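Local coordinates for protein nicotinate-nucleotide diphosphorylase (Carboxylating) (Streptococcus pyogenes GA06023, PDB 5HUO) that catalyses the transfer of phosphoribose from PRPP to quinolinate, releasing carbon dioxide and diphosphate to give nicotinate mononucleotide for NAD(+) synthesis, at residues F85-V88 with F89-D93. Residues are numbered along the deposited sequence; the frame is centred on the assembly and turned at random.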
loop_
_atom_site.group_PDB
_atom_site.type_symbol
_atom_site.label_atom_id
_atom_site.label_comp_id
_atom_site.label_asym_id
_atom_site.label_seq_id
_atom_site.Cartn_x
_atom_site.Cartn_y
_atom_site.Cartn_z
ATOM N N PHE A 85 -17.341 6.389 -14.229
ATOM C CA PHE A 85 -18.241 7.374 -13.556
ATOM C C PHE A 85 -19.125 6.705 -12.505
ATOM O O PHE A 85 -19.160 7.108 -11.354
ATOM C CB PHE A 85 -19.125 8.074 -14.592
ATOM C CG PHE A 85 -20.195 8.924 -14.002
ATOM C CD1 PHE A 85 -19.955 10.240 -13.702
ATOM C CD2 PHE A 85 -21.448 8.413 -13.769
ATOM C CE1 PHE A 85 -20.957 11.021 -13.141
ATOM C CE2 PHE A 85 -22.461 9.191 -13.268
ATOM C CZ PHE A 85 -22.224 10.492 -12.933
ATOM N N GLN A 86 -19.762 5.638 -12.931
ATOM C CA GLN A 86 -20.661 4.898 -12.046
ATOM C C GLN A 86 -19.938 4.319 -10.821
ATOM O O GLN A 86 -20.461 4.297 -9.707
ATOM C CB GLN A 86 -21.373 3.759 -12.803
ATOM C CG GLN A 86 -22.343 4.292 -13.821
ATOM C CD GLN A 86 -23.125 3.222 -14.542
ATOM O OE1 GLN A 86 -22.966 3.046 -15.753
ATOM N NE2 GLN A 86 -23.954 2.495 -13.827
ATOM N N ARG A 87 -18.752 3.790 -11.084
ATOM C CA ARG A 87 -18.000 3.027 -10.065
ATOM C C ARG A 87 -17.560 3.911 -8.914
ATOM O O ARG A 87 -17.491 3.488 -7.793
ATOM C CB ARG A 87 -16.803 2.315 -10.716
ATOM C CG ARG A 87 -16.059 1.408 -9.766
ATOM C CD ARG A 87 -16.922 0.302 -9.221
ATOM N NE ARG A 87 -16.165 -0.600 -8.395
ATOM C CZ ARG A 87 -16.663 -1.348 -7.411
ATOM N NH1 ARG A 87 -15.876 -2.095 -6.670
ATOM N NH2 ARG A 87 -17.924 -1.370 -7.132
ATOM N N VAL A 88 -17.325 5.162 -9.203
ATOM C CA VAL A 88 -16.967 6.118 -8.147
ATOM C C VAL A 88 -18.050 6.133 -7.066
ATOM O O VAL A 88 -17.745 6.122 -5.865
ATOM C CB VAL A 88 -16.778 7.535 -8.680
ATOM C CG1 VAL A 88 -16.551 8.512 -7.548
ATOM C CG2 VAL A 88 -15.609 7.605 -9.630
ATOM N N PHE A 89 -19.306 6.162 -7.490
ATOM C CA PHE A 89 -20.462 6.171 -6.523
ATOM C C PHE A 89 -20.578 4.862 -5.769
ATOM O O PHE A 89 -20.729 4.819 -4.593
ATOM C CB PHE A 89 -21.790 6.436 -7.228
ATOM C CG PHE A 89 -21.874 7.773 -7.871
ATOM C CD1 PHE A 89 -22.282 8.867 -7.160
ATOM C CD2 PHE A 89 -21.485 7.946 -9.199
ATOM C CE1 PHE A 89 -22.307 10.123 -7.744
ATOM C CE2 PHE A 89 -21.510 9.193 -9.800
ATOM C CZ PHE A 89 -21.941 10.277 -9.066
ATOM N N THR A 90 -20.437 3.798 -6.499
ATOM C CA THR A 90 -20.609 2.446 -5.996
ATOM C C THR A 90 -19.554 1.973 -4.975
ATOM O O THR A 90 -19.848 1.195 -4.088
ATOM C CB THR A 90 -20.647 1.508 -7.194
ATOM O OG1 THR A 90 -21.890 1.723 -7.836
ATOM C CG2 THR A 90 -20.633 0.136 -6.798
ATOM N N LEU A 91 -18.321 2.418 -5.128
ATOM C CA LEU A 91 -17.290 2.203 -4.104
ATOM C C LEU A 91 -17.556 2.955 -2.793
ATOM O O LEU A 91 -17.194 2.493 -1.718
ATOM C CB LEU A 91 -15.969 2.706 -4.595
ATOM C CG LEU A 91 -15.291 1.887 -5.668
ATOM C CD1 LEU A 91 -14.117 2.704 -6.190
ATOM C CD2 LEU A 91 -14.806 0.565 -5.110
ATOM N N PHE A 92 -18.222 4.093 -2.913
ATOM C CA PHE A 92 -18.517 4.975 -1.781
ATOM C C PHE A 92 -19.765 4.573 -0.976
ATOM O O PHE A 92 -19.780 4.667 0.250
ATOM C CB PHE A 92 -18.710 6.396 -2.294
ATOM C CG PHE A 92 -18.691 7.458 -1.222
ATOM C CD1 PHE A 92 -17.497 8.004 -0.772
ATOM C CD2 PHE A 92 -19.874 7.929 -0.694
ATOM C CE1 PHE A 92 -17.480 8.986 0.221
ATOM C CE2 PHE A 92 -19.875 8.910 0.292
ATOM C CZ PHE A 92 -18.673 9.449 0.756
ATOM N N ASP A 93 -20.796 4.129 -1.668
ATOM C CA ASP A 93 -22.075 3.877 -1.036
ATOM C C ASP A 93 -22.960 3.022 -1.940
ATOM O O ASP A 93 -22.556 2.609 -2.990
ATOM C CB ASP A 93 -22.740 5.232 -0.673
ATOM C CG ASP A 93 -23.900 5.091 0.333
ATOM O OD1 ASP A 93 -23.908 4.098 1.103
ATOM O OD2 ASP A 93 -24.855 5.888 0.298
#
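Thr90 and Gln86 sit one turn apart on helix 82-92, in the N-terminal domain of this quinolinate phosphoribosyltransferase. The contact is local, between successive turns of one alpha-helix. Gln86 O accepts the i+4 bond from Thr90 N at 3.2 Å, with the donor in the carbonyl plane. The same oxygen has two weak partners: Phe89 N, and the Thr90 hydroxyl, OG1, at 3.5 Å. OG1 lies beside its own backbone N (chi1 -72°), which turns it back toward this carbonyl. Arg87 O is satisfied by Leu91 N at 3.0 Å, a nearly straight bond with an N-H...O angle of 167°. Asp93 N donates to Phe89 O at 3.0 Å. Beyond it, Asp93 OD2 accepts a hydrogen bond from Ser124 OG.

On the buried side, the Phe89 ring points its edge at the face of Phe85. The centroids are 5.1 Å apart and the planes meet at 61°. Phe89 also touches strand 95-98, and Phe85 touches strand 114-119, both in the domain's antiparallel sheet; both rings also meet helix 122-153. On another side, Arg87 extends forward along the helix, and its guanidinium crosses the Leu91 side chain at about a right angle. Its NH1 forms a salt bridge with Asp39 of helix 35-49. One guanidinium face lies against the Leu91 methyl CD2, while Thr90 CG2 meets the edge of the group near NH2.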